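Local coordinates for protein endoglucanase (Clostridium thermocellum, PDB 2E4T) that probably hydrolyses internal beta-1,4-glucosidic bonds of cellulose and xyloglucan, through the family 44 glycoside hydrolase module that this chain comprises, at residues A[179-189]-A[224-233]. Numbering follows the deposited sequence. Where two conformers were deposited one is given.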
ATOM      1  N   LYS A 179       5.422  -0.977 -13.855  1.00  5.52           N
ATOM      2  CA  LYS A 179       4.659   0.259 -13.946  1.00  5.77           C
ATOM      3  C   LYS A 179       5.144   1.375 -13.059  1.00  5.58           C
ATOM      4  O   LYS A 179       4.949   2.554 -13.400  1.00  6.40           O
ATOM      5  CB  LYS A 179       3.157   0.005 -13.720  1.00  5.87           C
ATOM      6  CG  LYS A 179       2.461  -0.657 -14.861  1.00  6.93           C
ATOM      7  CD  LYS A 179       0.938  -0.872 -14.509  1.00  7.61           C
ATOM      8  CE  LYS A 179       0.063  -1.343 -15.633  1.00  9.31           C
ATOM      9  NZ  LYS A 179       0.379  -2.730 -16.019  1.00 10.61           N
ATOM     10  N   GLY A 180       5.752   1.038 -11.908  1.00  5.57           N
ATOM     11  CA  GLY A 180       6.109   2.065 -10.960  1.00  5.89           C
ATOM     12  C   GLY A 180       7.443   1.827 -10.300  1.00  4.82           C
ATOM     13  O   GLY A 180       7.882   0.683 -10.150  1.00  5.02           O
ATOM     14  N   TYR A 181       8.065   2.957  -9.897  1.00  4.85           N
ATOM     15  CA  TYR A 181       9.290   2.932  -9.136  1.00  4.94           C
ATOM     16  C   TYR A 181       9.130   3.830  -7.942  1.00  5.03           C
ATOM     17  O   TYR A 181       8.553   4.924  -8.014  1.00  5.72           O
ATOM     18  CB  TYR A 181      10.483   3.432  -9.981  1.00  5.49           C
ATOM     19  CG  TYR A 181      10.768   2.531 -11.164  1.00  5.04           C
ATOM     20  CD1 TYR A 181      11.472   1.348 -11.004  1.00  5.58           C
ATOM     21  CD2 TYR A 181      10.246   2.832 -12.424  1.00  5.88           C
ATOM     22  CE1 TYR A 181      11.701   0.481 -12.092  1.00  5.76           C
ATOM     23  CE2 TYR A 181      10.435   1.978 -13.492  1.00  6.25           C
ATOM     24  CZ  TYR A 181      11.147   0.782 -13.331  1.00  5.64           C
ATOM     25  OH  TYR A 181      11.374  -0.096 -14.360  1.00  6.52           O
ATOM     26  N   SER A 182       9.703   3.380  -6.798  1.00  5.07           N
ATOM     27  CA  SER A 182       9.695   4.171  -5.572  1.00  5.75           C
ATOM     28  C   SER A 182      11.047   4.830  -5.336  1.00  5.27           C
ATOM     29  O   SER A 182      12.105   4.224  -5.604  1.00  5.42           O
ATOM     30  CB  SER A 182       9.384   3.233  -4.389  1.00  6.84           C
ATOM     31  OG  SER A 182       9.392   3.861  -3.123  0.60  4.87           O
ATOM     32  N   ILE A 183      10.985   6.047  -4.787  1.00  5.22           N
ATOM     33  CA  ILE A 183      12.191   6.770  -4.363  1.00  5.24           C
ATOM     34  C   ILE A 183      12.605   6.190  -2.963  1.00  5.31           C
ATOM     35  O   ILE A 183      12.312   6.744  -1.913  1.00  6.05           O
ATOM     36  CB  ILE A 183      11.951   8.264  -4.316  1.00  5.41           C
ATOM     37  CG1 ILE A 183      11.444   8.786  -5.667  1.00  6.57           C
ATOM     38  CG2 ILE A 183      13.285   8.975  -4.012  0.60  9.70           C
ATOM     39  CD1 ILE A 183      10.817  10.101  -5.658  0.60  5.79           C
ATOM     40  N   ASP A 184      13.247   5.025  -3.011  1.00  5.31           N
ATOM     41  CA  ASP A 184      13.750   4.415  -1.765  1.00  5.19           C
ATOM     42  C   ASP A 184      12.585   4.116  -0.801  1.00  4.79           C
ATOM     43  O   ASP A 184      11.458   3.810  -1.250  1.00  6.09           O
ATOM     44  CB  ASP A 184      14.901   5.270  -1.188  1.00  5.34           C
ATOM     45  CG  ASP A 184      15.940   4.504  -0.409  1.00  5.30           C
ATOM     46  OD1 ASP A 184      15.601   4.040   0.711  1.00  5.29           O
ATOM     47  OD2 ASP A 184      17.095   4.380  -0.906  1.00  6.36           O
ATOM     48  N   ASN A 185      12.904   4.128   0.484  1.00  4.85           N
ATOM     49  CA  ASN A 185      12.004   3.636   1.511  1.00  4.71           C
ATOM     50  C   ASN A 185      12.318   4.423   2.796  1.00  4.69           C
ATOM     51  O   ASN A 185      13.456   4.479   3.227  1.00  5.52           O
ATOM     52  CB  ASN A 185      12.331   2.144   1.795  1.00  5.12           C
ATOM     53  CG  ASN A 185      11.372   1.553   2.817  1.00  5.04           C
ATOM     54  OD1 ASN A 185      10.133   1.454   2.544  1.00  6.84           O
ATOM     55  ND2 ASN A 185      11.879   1.232   3.999  1.00  5.69           N
ATOM     56  N   GLU A 186      11.279   5.010   3.396  1.00  4.76           N
ATOM     57  CA  GLU A 186      11.362   5.584   4.747  1.00  5.05           C
ATOM     58  C   GLU A 186      12.606   6.451   4.918  1.00  4.76           C
ATOM     59  O   GLU A 186      13.433   6.236   5.818  1.00  4.86           O
ATOM     60  CB  GLU A 186      11.253   4.503   5.831  1.00  4.88           C
ATOM     61  CG  GLU A 186       9.906   3.773   5.709  1.00  5.40           C
ATOM     62  CD  GLU A 186       9.601   2.832   6.828  1.00  5.48           C
ATOM     63  OE1 GLU A 186      10.476   2.542   7.697  1.00  6.22           O
ATOM     64  OE2 GLU A 186       8.426   2.331   6.849  1.00  5.82           O
ATOM     65  N   PRO A 187      12.708   7.547   4.158  1.00  4.77           N
ATOM     66  CA  PRO A 187      13.922   8.383   4.227  1.00  4.84           C
ATOM     67  C   PRO A 187      14.128   9.011   5.591  1.00  5.09           C
ATOM     68  O   PRO A 187      15.311   9.206   5.993  1.00  5.37           O
ATOM     69  CB  PRO A 187      13.673   9.446   3.131  1.00  5.61           C
ATOM     70  CG  PRO A 187      12.158   9.474   2.977  1.00  5.85           C
ATOM     71  CD  PRO A 187      11.764   8.013   3.123  1.00  4.95           C
ATOM     72  N   ALA A 188      13.065   9.390   6.319  1.00  5.17           N
ATOM     73  CA  ALA A 188      13.253   9.955   7.631  1.00  5.22           C
ATOM     74  C   ALA A 188      13.784   8.946   8.638  1.00  5.14           C
ATOM     75  O   ALA A 188      14.213   9.356   9.732  1.00  6.39           O
ATOM     76  CB  ALA A 188      11.996  10.648   8.143  1.00  6.00           C
ATOM     77  N   LEU A 189      13.755   7.662   8.283  1.00  5.19           N
ATOM     78  CA  LEU A 189      14.386   6.610   9.119  1.00  5.35           C
ATOM     79  C   LEU A 189      15.737   6.169   8.534  1.00  5.16           C
ATOM     80  O   LEU A 189      16.371   5.301   9.146  1.00  5.81           O
ATOM     81  CB  LEU A 189      13.468   5.429   9.341  1.00  5.17           C
ATOM     82  CG  LEU A 189      12.194   5.767  10.136  1.00  6.33           C
ATOM     83  CD1 LEU A 189      11.421   4.488  10.427  1.00  7.08           C
ATOM     84  CD2 LEU A 189      12.476   6.532  11.426  1.00  8.45           C
ATOM     85  N   TYR A 224       6.852   6.582 -19.301  1.00  6.71           N
ATOM     86  CA  TYR A 224       5.528   6.134 -18.880  1.00  7.01           C
ATOM     87  C   TYR A 224       5.543   5.615 -17.450  1.00  6.68           C
ATOM     88  O   TYR A 224       4.463   5.322 -16.883  1.00  7.75           O
ATOM     89  CB  TYR A 224       5.044   4.993 -19.813  1.00  7.91           C
ATOM     90  CG  TYR A 224       5.081   5.468 -21.239  1.00  9.69           C
ATOM     91  CD1 TYR A 224       4.137   6.322 -21.747  1.00 14.28           C
ATOM     92  CD2 TYR A 224       6.114   5.088 -22.078  1.00 11.09           C
ATOM     93  CE1 TYR A 224       4.250   6.796 -23.083  1.00 18.63           C
ATOM     94  CE2 TYR A 224       6.244   5.517 -23.406  1.00 14.58           C
ATOM     95  CZ  TYR A 224       5.323   6.399 -23.880  1.00 16.46           C
ATOM     96  OH  TYR A 224       5.402   6.861 -25.177  1.00 20.10           O
ATOM     97  N   ALA A 225       6.716   5.455 -16.843  1.00  6.56           N
ATOM     98  CA  ALA A 225       6.782   4.884 -15.492  1.00  6.52           C
ATOM     99  C   ALA A 225       6.285   5.903 -14.471  1.00  6.24           C
ATOM    100  O   ALA A 225       6.547   7.109 -14.605  1.00  8.05           O
ATOM    101  CB  ALA A 225       8.225   4.481 -15.198  1.00  8.24           C
ATOM    102  N   GLU A 226       5.620   5.395 -13.442  1.00  5.69           N
ATOM    103  CA  GLU A 226       5.112   6.256 -12.368  1.00  5.30           C
ATOM    104  C   GLU A 226       6.115   6.298 -11.232  1.00  5.31           C
ATOM    105  O   GLU A 226       6.602   5.234 -10.801  1.00  6.89           O
ATOM    106  CB  GLU A 226       3.762   5.716 -11.880  1.00  5.57           C
ATOM    107  CG  GLU A 226       2.692   5.991 -12.902  1.00  6.47           C
ATOM    108  CD  GLU A 226       1.315   5.474 -12.518  1.00  6.85           C
ATOM    109  OE1 GLU A 226       1.191   4.351 -11.984  1.00  7.31           O
ATOM    110  OE2 GLU A 226       0.344   6.200 -12.747  1.00 11.60           O
ATOM    111  N   ILE A 227       6.367   7.510 -10.743  1.00  5.11           N
ATOM    112  CA  ILE A 227       7.262   7.708  -9.600  1.00  4.97           C
ATOM    113  C   ILE A 227       6.443   7.919  -8.344  1.00  4.77           C
ATOM    114  O   ILE A 227       5.534   8.771  -8.270  1.00  5.27           O
ATOM    115  CB  ILE A 227       8.187   8.945  -9.887  1.00  5.64           C
ATOM    116  CG1 ILE A 227       9.198   8.602 -10.970  1.00  7.15           C
ATOM    117  CG2 ILE A 227       8.842   9.428  -8.591  1.00  6.62           C
ATOM    118  CD1 ILE A 227      10.353   7.640 -10.444  1.00  9.37           C
ATOM    119  N   PHE A 228       6.804   7.111  -7.323  1.00  4.98           N
ATOM    120  CA  PHE A 228       6.173   7.099  -6.014  1.00  4.73           C
ATOM    121  C   PHE A 228       7.149   7.669  -4.977  1.00  4.92           C
ATOM    122  O   PHE A 228       8.331   7.272  -4.950  1.00  5.46           O
ATOM    123  CB  PHE A 228       5.899   5.628  -5.574  1.00  4.92           C
ATOM    124  CG  PHE A 228       4.787   4.916  -6.296  1.00  5.10           C
ATOM    125  CD1 PHE A 228       4.818   4.714  -7.671  1.00  5.19           C
ATOM    126  CD2 PHE A 228       3.712   4.404  -5.570  1.00  5.12           C
ATOM    127  CE1 PHE A 228       3.805   4.014  -8.314  1.00  5.57           C
ATOM    128  CE2 PHE A 228       2.707   3.684  -6.213  1.00  5.79           C
ATOM    129  CZ  PHE A 228       2.752   3.502  -7.606  1.00  5.83           C
ATOM    130  N   GLY A 229       6.645   8.535  -4.098  1.00  4.99           N
ATOM    131  CA  GLY A 229       7.442   8.967  -2.974  1.00  5.20           C
ATOM    132  C   GLY A 229       6.562   9.753  -2.025  1.00  4.65           C
ATOM    133  O   GLY A 229       5.446  10.147  -2.391  1.00  5.03           O
ATOM    134  N   PRO A 230       7.038   9.970  -0.786  1.00  4.94           N
ATOM    135  CA  PRO A 230       8.372   9.634  -0.296  1.00  5.07           C
ATOM    136  C   PRO A 230       8.499   8.316   0.466  1.00  4.99           C
ATOM    137  O   PRO A 230       9.558   8.052   1.032  1.00  6.06           O
ATOM    138  CB  PRO A 230       8.772  10.861   0.605  1.00  5.73           C
ATOM    139  CG  PRO A 230       7.508  11.707   0.732  1.00  5.64           C
ATOM    140  CD  PRO A 230       6.345  10.851   0.169  1.00  5.64           C
ATOM    141  N   ALA A 231       7.412   7.508   0.504  1.00  4.85           N
ATOM    142  CA  ALA A 231       7.440   6.225   1.248  1.00  5.24           C
ATOM    143  C   ALA A 231       7.701   6.497   2.737  1.00  5.06           C
ATOM    144  O   ALA A 231       8.495   5.817   3.403  1.00  5.54           O
ATOM    145  CB  ALA A 231       8.415   5.223   0.659  1.00  6.75           C
ATOM    146  N   LEU A 232       6.993   7.505   3.268  1.00  4.87           N
ATOM    147  CA  LEU A 232       7.194   7.932   4.660  1.00  4.76           C
ATOM    148  C   LEU A 232       6.715   6.887   5.647  1.00  5.00           C
ATOM    149  O   LEU A 232       5.638   6.250   5.453  1.00  5.64           O
ATOM    150  CB  LEU A 232       6.464   9.262   4.902  1.00  5.20           C
ATOM    151  CG  LEU A 232       6.920  10.424   4.047  1.00  5.35           C
ATOM    152  CD1 LEU A 232       6.056  11.641   4.359  1.00  7.13           C
ATOM    153  CD2 LEU A 232       8.403  10.756   4.266  1.00  6.52           C
ATOM    154  N   TYR A 233       7.436   6.736   6.762  1.00  4.99           N
ATOM    155  CA  TYR A 233       7.181   5.599   7.616  1.00  4.89           C
ATOM    156  C   TYR A 233       5.874   5.721   8.430  1.00  4.88           C
ATOM    157  O   TYR A 233       5.290   4.696   8.847  1.00  5.22           O
ATOM    158  CB  TYR A 233       8.350   5.341   8.601  1.00  5.38           C
ATOM    159  CG  TYR A 233       8.325   6.177   9.857  1.00  5.25           C
ATOM    160  CD1 TYR A 233       7.687   5.705  10.997  1.00  6.77           C
ATOM    161  CD2 TYR A 233       8.947   7.402   9.904  1.00  5.92           C
ATOM    162  CE1 TYR A 233       7.650   6.452  12.188  1.00  7.18           C
ATOM    163  CE2 TYR A 233       8.913   8.165  11.072  1.00  6.70           C
ATOM    164  CZ  TYR A 233       8.278   7.675  12.195  1.00  6.97           C
ATOM    165  OH  TYR A 233       8.219   8.373  13.393  1.00  8.78           O
TER
HETATM  166  O   HOH W   1       3.078   3.438 -15.287  1.00  8.53           O
HETATM  167  O   HOH W   2      11.626   9.060  -0.576  1.00  6.13           O
HETATM  168  O   HOH W   3       6.556   2.205   8.878  1.00  8.25           O
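Strands 180-183 and 226-232 run parallel, their axes 26° apart, joined by 2.9 Å bonds from Glu226 N to Lys179 O, Tyr181 N to Glu226 O, Phe228 N to Tyr181 O and Ile183 N to Phe228 O. Beyond Ile183, centre of an inverse gamma turn, regular pairing ends but the chains stay side by side: a water bridges Ile183 O and Pro230 O, and a more bent bond runs from Glu186 N to Ala231 O.

Gly180, lacking a side chain, makes room for the Phe228 ring, whose CE1 lies 4.0 Å from Gly180 CA. Small Ser182 fits beside Phe228 and sends OG, anti to its backbone N, forward to donate to Asp184 O. Glu226, on the same face at the N-terminal end of its strand, can carry a charge there because Lys354 pairs with it and Tyr104 and Tyr387 hydrogen-bond to OE1. On the face of Tyr181 and Ile227, the Tyr181 ring is met at its edge by Ala225, whose lone methyl, CB, lies close in the ring plane, 3.7 Å from Tyr181 CE2. Ile183, pointing toward the partner strand, brings CD1 to 3.6 Å from Ile227 CG2; crossing nearly at right angles, these branched chains fill the layer against helix 204-221, touching Ser211 and Ser215 respectively.

These are the fourth and fifth strands of the (beta/alpha)8 TIM barrel, joined by a right-handed beta-alpha-beta crossover. Asn185-Glu186 is consistent with the Asn-Glu pair that carries the general acid/base after the fourth strand in clan GH-A hydrolases.

Glu186 lays its extended chain across Tyr233, CD 3.3 Å from Tyr233 CB, and a water joins OE2 to Tyr233 O. With chi1 at 83°, Tyr233 presents one ring face to Leu189, whose CD1 makes a CH-pi contact 4.0 Å from the centroid; Gln242 holds Tyr233 OH.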